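Local coordinates for tailspike protein (Siphovirus 9NA, PDB 3RIQ) that probably recognises Salmonella lipopolysaccharide as the phage receptor and cleaves its O-antigen chains as an endorhamnosidase, at residues Phe304-Asn314 / Trp327-Asp335; Gln393-Val404 / Thr414-Ala423. One frame throughout, in Å; residues are numbered along the deposited sequence.

Interaction 1 of 2, residues Phe304-Asn314 / Trp327-Asp335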
loop_
_atom_site.group_PDB
_atom_site.type_symbol
_atom_site.label_atom_id
_atom_site.label_comp_id
_atom_site.label_asym_id
_atom_site.label_seq_id
_atom_site.Cartn_x
_atom_site.Cartn_y
_atom_site.Cartn_z
ATOM N N PHE A 304 22.647 2.725 -18.724
ATOM C CA PHE A 304 21.506 3.034 -17.840
ATOM C C PHE A 304 20.199 2.461 -18.355
ATOM O O PHE A 304 19.163 2.672 -17.738
ATOM C CB PHE A 304 21.324 4.538 -17.516
ATOM C CG PHE A 304 22.541 5.199 -16.927
ATOM C CD1 PHE A 304 23.173 4.669 -15.797
ATOM C CD2 PHE A 304 23.047 6.382 -17.498
ATOM C CE1 PHE A 304 24.275 5.310 -15.230
ATOM C CE2 PHE A 304 24.177 7.056 -16.942
ATOM C CZ PHE A 304 24.794 6.517 -15.805
ATOM N N GLN A 305 20.231 1.731 -19.472
ATOM C CA GLN A 305 18.970 1.279 -20.104
ATOM C C GLN A 305 18.847 -0.245 -20.258
ATOM O O GLN A 305 18.120 -0.746 -21.131
ATOM C CB GLN A 305 18.773 1.999 -21.450
ATOM C CG GLN A 305 18.770 3.506 -21.296
ATOM C CD GLN A 305 18.455 4.258 -22.569
ATOM O OE1 GLN A 305 18.367 3.686 -23.661
ATOM N NE2 GLN A 305 18.308 5.577 -22.434
ATOM N N LEU A 306 19.537 -1.001 -19.404
ATOM C CA LEU A 306 19.387 -2.459 -19.472
ATOM C C LEU A 306 17.960 -2.856 -19.125
ATOM O O LEU A 306 17.342 -2.211 -18.262
ATOM C CB LEU A 306 20.366 -3.149 -18.495
ATOM C CG LEU A 306 21.842 -3.084 -18.920
ATOM C CD1 LEU A 306 22.803 -3.410 -17.757
ATOM C CD2 LEU A 306 22.066 -4.023 -20.137
ATOM N N PRO A 307 17.448 -3.957 -19.714
ATOM C CA PRO A 307 16.086 -4.373 -19.403
ATOM C C PRO A 307 16.013 -5.191 -18.101
ATOM O O PRO A 307 15.786 -6.397 -18.093
ATOM C CB PRO A 307 15.673 -5.162 -20.650
ATOM C CG PRO A 307 16.985 -5.889 -21.053
ATOM C CD PRO A 307 18.063 -4.830 -20.743
ATOM N N THR A 308 16.236 -4.506 -16.997
ATOM C CA THR A 308 16.333 -5.191 -15.709
ATOM C C THR A 308 15.008 -5.791 -15.245
ATOM O O THR A 308 15.027 -6.823 -14.569
ATOM C CB THR A 308 16.950 -4.282 -14.642
ATOM O OG1 THR A 308 16.306 -2.991 -14.674
ATOM C CG2 THR A 308 18.447 -4.086 -14.934
ATOM N N GLN A 309 13.863 -5.148 -15.552
ATOM C CA GLN A 309 12.530 -5.730 -15.220
ATOM C C GLN A 309 12.404 -6.094 -13.741
ATOM O O GLN A 309 11.851 -7.131 -13.405
ATOM C CB GLN A 309 12.256 -6.990 -16.062
ATOM C CG GLN A 309 12.042 -6.740 -17.575
ATOM C CD GLN A 309 11.294 -7.920 -18.221
ATOM O OE1 GLN A 309 10.082 -8.111 -17.990
ATOM N NE2 GLN A 309 12.003 -8.730 -18.982
ATOM N N HIS A 310 12.925 -5.257 -12.847
ATOM C CA HIS A 310 12.684 -5.466 -11.429
ATOM C C HIS A 310 11.263 -5.025 -11.078
ATOM O O HIS A 310 10.637 -4.209 -11.780
ATOM C CB HIS A 310 13.690 -4.684 -10.584
ATOM C CG HIS A 310 15.118 -5.090 -10.797
ATOM N ND1 HIS A 310 15.570 -6.379 -10.590
ATOM C CD2 HIS A 310 16.210 -4.347 -11.105
ATOM C CE1 HIS A 310 16.879 -6.416 -10.799
ATOM N NE2 HIS A 310 17.291 -5.196 -11.122
ATOM N N ILE A 311 10.764 -5.569 -9.974
ATOM C CA ILE A 311 9.562 -5.088 -9.308
ATOM C C ILE A 311 9.960 -4.504 -7.971
ATOM O O ILE A 311 10.596 -5.193 -7.143
ATOM C CB ILE A 311 8.529 -6.233 -9.118
ATOM C CG1 ILE A 311 8.136 -6.840 -10.481
ATOM C CG2 ILE A 311 7.323 -5.755 -8.287
ATOM C CD1 ILE A 311 7.196 -8.099 -10.392
ATOM N N ILE A 312 9.618 -3.233 -7.775
ATOM C CA ILE A 312 9.968 -2.523 -6.553
ATOM C C ILE A 312 8.673 -1.979 -5.972
ATOM O O ILE A 312 8.011 -1.164 -6.616
ATOM C CB ILE A 312 10.921 -1.344 -6.878
ATOM C CG1 ILE A 312 12.246 -1.868 -7.476
ATOM C CG2 ILE A 312 11.183 -0.484 -5.580
ATOM C CD1 ILE A 312 13.137 -0.726 -8.087
ATOM N N ARG A 313 8.298 -2.397 -4.769
ATOM C CA ARG A 313 7.025 -1.917 -4.217
ATOM C C ARG A 313 7.003 -1.835 -2.695
ATOM O O ARG A 313 7.761 -2.553 -1.998
ATOM C CB ARG A 313 5.847 -2.733 -4.730
ATOM C CG ARG A 313 5.996 -4.183 -4.666
ATOM C CD ARG A 313 4.903 -4.946 -5.523
ATOM N NE ARG A 313 3.551 -4.799 -4.968
ATOM C CZ ARG A 313 2.985 -5.635 -4.107
ATOM N NH1 ARG A 313 3.664 -6.703 -3.690
ATOM N NH2 ARG A 313 1.761 -5.374 -3.621
ATOM N N ASN A 314 6.207 -0.895 -2.193
ATOM C CA ASN A 314 5.959 -0.749 -0.738
ATOM C C ASN A 314 7.218 -0.353 0.035
ATOM O O ASN A 314 7.488 -0.879 1.132
ATOM C CB ASN A 314 5.326 -2.045 -0.200
ATOM C CG ASN A 314 4.064 -2.437 -0.981
ATOM O OD1 ASN A 314 3.206 -1.606 -1.224
ATOM N ND2 ASN A 314 3.987 -3.677 -1.415
ATOM N N TRP A 327 16.805 3.895 -9.087
ATOM C CA TRP A 327 17.012 2.743 -9.980
ATOM C C TRP A 327 17.401 3.254 -11.356
ATOM O O TRP A 327 17.206 4.445 -11.671
ATOM C CB TRP A 327 15.726 1.881 -10.103
ATOM C CG TRP A 327 14.523 2.689 -10.550
ATOM C CD1 TRP A 327 14.134 2.957 -11.845
ATOM C CD2 TRP A 327 13.619 3.392 -9.704
ATOM N NE1 TRP A 327 13.011 3.776 -11.848
ATOM C CE2 TRP A 327 12.675 4.062 -10.547
ATOM C CE3 TRP A 327 13.501 3.520 -8.307
ATOM C CZ2 TRP A 327 11.647 4.877 -10.025
ATOM C CZ3 TRP A 327 12.471 4.284 -7.789
ATOM C CH2 TRP A 327 11.544 4.951 -8.653
ATOM N N ASP A 328 17.971 2.357 -12.153
ATOM C CA ASP A 328 18.140 2.633 -13.607
ATOM C C ASP A 328 17.483 1.474 -14.374
ATOM O O ASP A 328 16.705 0.705 -13.809
ATOM C CB ASP A 328 19.619 2.832 -14.025
ATOM C CG ASP A 328 20.412 1.523 -14.051
ATOM O OD1 ASP A 328 19.963 0.564 -13.385
ATOM O OD2 ASP A 328 21.470 1.457 -14.737
ATOM N N GLY A 329 17.854 1.327 -15.630
ATOM C CA GLY A 329 17.333 0.278 -16.482
ATOM C C GLY A 329 15.938 0.604 -16.993
ATOM O O GLY A 329 15.431 1.734 -16.855
ATOM N N GLN A 330 15.350 -0.368 -17.659
ATOM C CA GLN A 330 14.014 -0.188 -18.231
ATOM C C GLN A 330 13.148 -1.383 -17.993
ATOM O O GLN A 330 13.628 -2.429 -17.577
ATOM C CB GLN A 330 14.091 0.120 -19.734
ATOM C CG GLN A 330 14.685 -1.007 -20.620
ATOM C CD GLN A 330 14.586 -0.629 -22.100
ATOM O OE1 GLN A 330 13.471 -0.540 -22.662
ATOM N NE2 GLN A 330 15.715 -0.317 -22.710
ATOM N N LYS A 331 11.853 -1.179 -18.214
ATOM C CA LYS A 331 10.807 -2.179 -18.008
ATOM C C LYS A 331 10.699 -2.611 -16.542
ATOM O O LYS A 331 10.135 -3.663 -16.242
ATOM C CB LYS A 331 11.017 -3.391 -18.920
ATOM C CG LYS A 331 10.874 -3.044 -20.398
ATOM C CD LYS A 331 11.215 -4.249 -21.299
ATOM C CE LYS A 331 9.931 -5.097 -21.516
ATOM N NZ LYS A 331 10.098 -6.451 -22.075
ATOM N N ASN A 332 11.161 -1.761 -15.641
ATOM C CA ASN A 332 10.897 -1.958 -14.209
ATOM C C ASN A 332 9.490 -1.504 -13.858
ATOM O O ASN A 332 8.952 -0.608 -14.511
ATOM C CB ASN A 332 11.889 -1.166 -13.360
ATOM C CG ASN A 332 13.346 -1.502 -13.666
ATOM O OD1 ASN A 332 13.804 -2.619 -13.454
ATOM N ND2 ASN A 332 14.089 -0.522 -14.158
ATOM N N ILE A 333 8.903 -2.097 -12.824
ATOM C CA ILE A 333 7.608 -1.656 -12.245
ATOM C C ILE A 333 7.875 -1.179 -10.834
ATOM O O ILE A 333 8.441 -1.915 -10.045
ATOM C CB ILE A 333 6.546 -2.792 -12.282
ATOM C CG1 ILE A 333 6.220 -3.128 -13.729
ATOM C CG2 ILE A 333 5.292 -2.384 -11.489
ATOM C CD1 ILE A 333 5.383 -4.399 -13.911
ATOM N N ILE A 334 7.529 0.077 -10.551
ATOM C CA ILE A 334 7.741 0.674 -9.234
ATOM C C ILE A 334 6.406 1.167 -8.743
ATOM O O ILE A 334 5.766 1.966 -9.426
ATOM C CB ILE A 334 8.766 1.866 -9.258
ATOM C CG1 ILE A 334 10.120 1.419 -9.797
ATOM C CG2 ILE A 334 8.955 2.439 -7.842
ATOM C CD1 ILE A 334 10.280 1.602 -11.298
ATOM N N ASP A 335 5.961 0.690 -7.579
ATOM C CA ASP A 335 4.678 1.129 -7.016
ATOM C C ASP A 335 4.770 1.329 -5.514
ATOM O O ASP A 335 5.273 0.444 -4.815
ATOM C CB ASP A 335 3.546 0.102 -7.317
ATOM C CG ASP A 335 2.222 0.520 -6.686
ATOM O OD1 ASP A 335 1.763 1.657 -7.008
ATOM O OD2 ASP A 335 1.659 -0.203 -5.828
HETATM O O HOH W 1 21.229 -0.233 -17.042
HETATM O O HOH W 2 18.318 -1.731 -12.499
HETATM O O HOH W 3 7.979 -7.485 -20.168
HETATM O O HOH W 4 9.139 -5.261 -14.076
HETATM O O HOH W 5 1.641 -2.916 -6.127
HETATM O O HOH W 6 1.318 -1.261 -3.127
#
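Asn332 OD1 takes two hydrogen bonds across the contact, from Thr308 OG1 and from His310 N (2.8 Å), each in the plane of its carbonyl and on a lone pair. The amide lies alongside the His310 ring, their planes 8° apart, and the ring's ND1 is held by Leu265 N. Gln330 supplies a second side-chain bond: NE2 reaches Gln305 O at 2.9 Å, nearly straight (172°), with that oxygen in its amide plane. The backbone bonds between Leu306 O and Gln330 N and between Phe304 O and Gly329 N join the loops.

Strands 311-313 and 333-335 run parallel, their axes 4.7 Å apart at closest approach, as strands of adjacent rungs of the right-handed beta-helix; Ile312 N donates to Ile333 O and Asp335 N to Ile312 O.

Apolar contact falls to Ile312, whose CD1 lies 4.1 Å from Ile334 CG1 and 4.2 Å from Trp327 CB. Within 327-335 itself, Ile334 CG1, beside its own backbone N (chi1 -58°), lies over the centre of the Trp327 ring, 3.7 Å above its plane.

Charged groups meet through water: one molecule accepts from Arg313 NE and donates to Asp335 OD2, while Arg313 NH1 bonds Asn269 of the second subunit and Asp335 OD1 bonds Thr357.

Interaction 2 of 2, residues Gln393-Val404 / Thr414-Ala423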
loop_
_atom_site.group_PDB
_atom_site.type_symbol
_atom_site.label_atom_id
_atom_site.label_comp_id
_atom_site.label_asym_id
_atom_site.label_seq_id
_atom_site.Cartn_x
_atom_site.Cartn_y
_atom_site.Cartn_z
ATOM N N GLN A 393 13.845 25.583 -3.701
ATOM C CA GLN A 393 14.865 25.191 -4.677
ATOM C C GLN A 393 14.347 24.164 -5.674
ATOM O O GLN A 393 13.616 23.207 -5.308
ATOM C CB GLN A 393 16.090 24.576 -4.003
ATOM C CG GLN A 393 16.910 25.551 -3.204
ATOM C CD GLN A 393 18.249 24.968 -2.743
ATOM O OE1 GLN A 393 18.433 23.747 -2.679
ATOM N NE2 GLN A 393 19.188 25.853 -2.403
ATOM N N GLY A 394 14.733 24.344 -6.930
ATOM C CA GLY A 394 14.533 23.299 -7.950
ATOM C C GLY A 394 13.081 23.024 -8.309
ATOM O O GLY A 394 12.204 23.931 -8.244
ATOM N N TYR A 395 12.830 21.781 -8.723
ATOM C CA TYR A 395 11.507 21.352 -9.209
ATOM C C TYR A 395 10.936 20.292 -8.270
ATOM O O TYR A 395 11.679 19.502 -7.680
ATOM C CB TYR A 395 11.677 20.673 -10.567
ATOM C CG TYR A 395 12.003 21.654 -11.690
ATOM C CD1 TYR A 395 11.031 22.060 -12.585
ATOM C CD2 TYR A 395 13.290 22.170 -11.834
ATOM C CE1 TYR A 395 11.333 22.985 -13.609
ATOM C CE2 TYR A 395 13.619 23.062 -12.851
ATOM C CZ TYR A 395 12.637 23.466 -13.735
ATOM O OH TYR A 395 12.979 24.360 -14.725
ATOM N N ALA A 396 9.613 20.255 -8.183
ATOM C CA ALA A 396 8.940 19.109 -7.566
ATOM C C ALA A 396 9.099 17.846 -8.417
ATOM O O ALA A 396 9.426 16.765 -7.888
ATOM C CB ALA A 396 7.458 19.417 -7.353
ATOM N N VAL A 397 8.854 17.989 -9.728
ATOM C CA VAL A 397 9.043 16.906 -10.686
ATOM C C VAL A 397 9.843 17.419 -11.865
ATOM O O VAL A 397 9.362 18.285 -12.641
ATOM C CB VAL A 397 7.704 16.297 -11.180
ATOM C CG1 VAL A 397 7.958 15.147 -12.162
ATOM C CG2 VAL A 397 6.878 15.775 -9.977
ATOM N N TYR A 398 11.047 16.856 -12.025
ATOM C CA TYR A 398 11.901 17.205 -13.154
ATOM C C TYR A 398 12.033 15.941 -13.997
ATOM O O TYR A 398 12.810 15.033 -13.685
ATOM C CB TYR A 398 13.270 17.718 -12.688
ATOM C CG TYR A 398 14.121 18.238 -13.829
ATOM C CD1 TYR A 398 14.015 19.560 -14.232
ATOM C CD2 TYR A 398 15.030 17.410 -14.515
ATOM C CE1 TYR A 398 14.786 20.056 -15.282
ATOM C CE2 TYR A 398 15.793 17.897 -15.559
ATOM C CZ TYR A 398 15.653 19.221 -15.946
ATOM O OH TYR A 398 16.407 19.744 -16.981
ATOM N N ALA A 399 11.244 15.882 -15.060
ATOM C CA ALA A 399 11.097 14.642 -15.839
ATOM C C ALA A 399 10.811 15.011 -17.307
ATOM O O ALA A 399 9.759 14.680 -17.848
ATOM C CB ALA A 399 9.986 13.769 -15.222
ATOM N N PRO A 400 11.778 15.669 -17.959
ATOM C CA PRO A 400 11.486 16.345 -19.229
ATOM C C PRO A 400 10.898 15.458 -20.317
ATOM O O PRO A 400 10.109 15.934 -21.124
ATOM C CB PRO A 400 12.857 16.854 -19.682
ATOM C CG PRO A 400 13.693 16.855 -18.491
ATOM C CD PRO A 400 13.152 15.934 -17.486
ATOM N N SER A 401 11.306 14.186 -20.355
ATOM C CA SER A 401 10.871 13.275 -21.403
ATOM C C SER A 401 9.773 12.326 -20.949
ATOM O O SER A 401 9.370 11.435 -21.696
ATOM C CB SER A 401 12.059 12.456 -21.894
ATOM O OG SER A 401 13.005 13.313 -22.499
ATOM N N SER A 402 9.245 12.556 -19.741
ATOM C CA SER A 402 8.253 11.642 -19.162
ATOM C C SER A 402 6.853 12.199 -19.252
ATOM O O SER A 402 6.673 13.393 -19.512
ATOM C CB SER A 402 8.604 11.346 -17.711
ATOM O OG SER A 402 9.860 10.696 -17.627
ATOM N N GLU A 403 5.861 11.346 -19.031
ATOM C CA GLU A 403 4.493 11.812 -18.846
ATOM C C GLU A 403 4.048 11.581 -17.409
ATOM O O GLU A 403 4.497 10.638 -16.752
ATOM C CB GLU A 403 3.556 11.160 -19.837
ATOM C CG GLU A 403 3.398 9.683 -19.671
ATOM C CD GLU A 403 2.452 9.131 -20.720
ATOM O OE1 GLU A 403 1.315 9.641 -20.837
ATOM O OE2 GLU A 403 2.831 8.198 -21.438
ATOM N N VAL A 404 3.176 12.459 -16.932
ATOM C CA VAL A 404 2.728 12.463 -15.548
ATOM C C VAL A 404 1.193 12.526 -15.488
ATOM O O VAL A 404 0.569 13.138 -16.349
ATOM C CB VAL A 404 3.329 13.701 -14.825
ATOM C CG1 VAL A 404 3.058 13.647 -13.355
ATOM C CG2 VAL A 404 4.835 13.790 -15.042
ATOM N N THR A 414 8.749 24.205 -3.592
ATOM C CA THR A 414 8.631 24.175 -5.050
ATOM C C THR A 414 7.453 23.290 -5.472
ATOM O O THR A 414 7.188 22.217 -4.885
ATOM C CB THR A 414 9.922 23.696 -5.733
ATOM O OG1 THR A 414 9.703 23.683 -7.149
ATOM C CG2 THR A 414 10.369 22.288 -5.233
ATOM N N LYS A 415 6.737 23.781 -6.488
ATOM C CA LYS A 415 5.611 23.070 -7.093
ATOM C C LYS A 415 5.789 22.942 -8.602
ATOM O O LYS A 415 4.842 22.607 -9.312
ATOM C CB LYS A 415 4.283 23.794 -6.805
ATOM C CG LYS A 415 4.124 24.330 -5.396
ATOM C CD LYS A 415 2.649 24.552 -5.073
ATOM C CE LYS A 415 2.461 25.849 -4.323
ATOM N NZ LYS A 415 3.481 25.949 -3.257
ATOM N N LYS A 416 7.010 23.175 -9.091
ATOM C CA LYS A 416 7.274 23.136 -10.518
ATOM C C LYS A 416 7.311 21.718 -11.070
ATOM O O LYS A 416 7.978 20.832 -10.517
ATOM C CB LYS A 416 8.604 23.856 -10.841
ATOM C CG LYS A 416 8.625 25.341 -10.457
ATOM C CD LYS A 416 9.956 26.022 -10.890
ATOM C CE LYS A 416 9.972 27.508 -10.483
ATOM N NZ LYS A 416 9.730 27.687 -9.012
ATOM N N ILE A 417 6.608 21.530 -12.179
ATOM C CA ILE A 417 6.537 20.250 -12.909
ATOM C C ILE A 417 7.018 20.478 -14.343
ATOM O O ILE A 417 6.445 21.309 -15.089
ATOM C CB ILE A 417 5.077 19.714 -12.960
ATOM C CG1 ILE A 417 4.528 19.529 -11.543
ATOM C CG2 ILE A 417 5.019 18.439 -13.806
ATOM C CD1 ILE A 417 3.059 19.211 -11.460
ATOM N N LEU A 418 8.097 19.777 -14.715
ATOM C CA LEU A 418 8.634 19.853 -16.067
ATOM C C LEU A 418 8.557 18.469 -16.689
ATOM O O LEU A 418 9.205 17.545 -16.194
ATOM C CB LEU A 418 10.102 20.352 -16.081
ATOM C CG LEU A 418 10.870 20.279 -17.434
ATOM C CD1 LEU A 418 10.236 21.174 -18.428
ATOM C CD2 LEU A 418 12.325 20.622 -17.276
ATOM N N CYS A 419 7.773 18.323 -17.753
ATOM C CA CYS A 419 7.612 17.016 -18.396
ATOM C C CYS A 419 7.065 17.175 -19.781
ATOM O O CYS A 419 6.865 18.300 -20.232
ATOM C CB CYS A 419 6.713 16.079 -17.554
ATOM S SG CYS A 419 5.047 16.708 -17.444
ATOM N N THR A 420 6.857 16.062 -20.483
ATOM C CA THR A 420 6.382 16.131 -21.861
ATOM C C THR A 420 4.864 16.254 -21.943
ATOM O O THR A 420 4.314 16.941 -22.824
ATOM C CB THR A 420 6.814 14.882 -22.656
ATOM O OG1 THR A 420 8.227 14.922 -22.843
ATOM C CG2 THR A 420 6.190 14.857 -24.038
ATOM N N TYR A 421 4.187 15.558 -21.045
ATOM C CA TYR A 421 2.726 15.511 -21.075
ATOM C C TYR A 421 2.194 15.431 -19.640
ATOM O O TYR A 421 2.687 14.613 -18.845
ATOM C CB TYR A 421 2.239 14.286 -21.899
ATOM C CG TYR A 421 0.731 14.199 -21.920
ATOM C CD1 TYR A 421 -0.030 15.047 -22.764
ATOM C CD2 TYR A 421 0.043 13.324 -21.072
ATOM C CE1 TYR A 421 -1.438 15.000 -22.758
ATOM C CE2 TYR A 421 -1.363 13.290 -21.061
ATOM C CZ TYR A 421 -2.087 14.109 -21.902
ATOM O OH TYR A 421 -3.469 14.073 -21.851
ATOM N N VAL A 422 1.192 16.261 -19.354
ATOM C CA VAL A 422 0.493 16.285 -18.075
ATOM C C VAL A 422 -0.958 15.867 -18.371
ATOM O O VAL A 422 -1.626 16.491 -19.198
ATOM C CB VAL A 422 0.534 17.716 -17.443
ATOM C CG1 VAL A 422 -0.354 17.794 -16.232
ATOM C CG2 VAL A 422 1.973 18.128 -17.067
ATOM N N ALA A 423 -1.441 14.827 -17.701
ATOM C CA ALA A 423 -2.772 14.285 -17.985
ATOM C C ALA A 423 -3.923 15.138 -17.469
ATOM O O ALA A 423 -3.751 15.975 -16.578
ATOM C CB ALA A 423 -2.885 12.873 -17.387
HETATM O O HOH W 7 12.544 26.599 -8.409
#
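Strands 397-399 and 417-419 run parallel, their axes 4.9 Å apart at closest approach with 12° between their directions, and after both segments turn a corner the pairing resumes between Glu403-Val404 and Tyr421-Val422. Val397 N to Lys416 O, Leu418 N to Val397 O and Ala399 N to Leu418 O form the first ladder; Val404 N to Tyr421 O and Ala423 N to Val404 O form the second. This is the coil-on-coil stacking of a right-handed beta-helix, seen across two of its faces.

At the corner, residues Ala399 to Ser402 make a type I turn, and Thr420 reads it twice: its N donates to Ser402 O, and its OG1 donates to Pro400 O at 2.7 Å, in the carbonyl plane and on a lone pair. Thr414 does similar work at the other end, where OG1, anti to the backbone N (chi1 179°), reaches Gly394 O at 2.7 Å, tilted from that carbonyl plane. The same Gly394 oxygen accepts from a water that in turn accepts from Lys416 NZ.

Leu418 lies alongside Tyr398; the approach of Leu418 CD2 to Tyr398 CE1 is unusually short, and nothing rests on its exact value. Leu418 CB meets Tyr395 CE1 at 3.8 Å. The Tyr395 ring is flanked on both sides: Tyr398 CD1 stands 3.6 Å above one face and the aliphatic Lys416 CD 4.3 Å above the opposite one, each offset toward the rim. Glu403 OE1 approaches Tyr421 CD2, the carboxylate and ring planes 89° apart.

Threonine hydroxyls thus bind carbonyls at the corner and ahead of the first ladder, yet Tyr421 N is buried with no partner in the model, which may carry an energetic cost.

Both interactions join successive coils of the same parallel beta-helix, with centres about 20 Å apart and nearest atoms about 9 Å apart, so they are linked through the fold and not by touch. Interaction 1 is the more buried, with 13 of its 20 touching residues buried against 10 of 22 in interaction 2. Its loops are tied by amide side chains, Asn332 and Gln330, beside one ladder; interaction 2 spans a corner between two ladders, relies on threonine hydroxyls, and gathers tyrosines and Leu418 on a partly exposed side. Both also reach the second subunit: 327-335 through Ile333, packed on its Arg318, and 414-423 through Ile417 O to its Gln433.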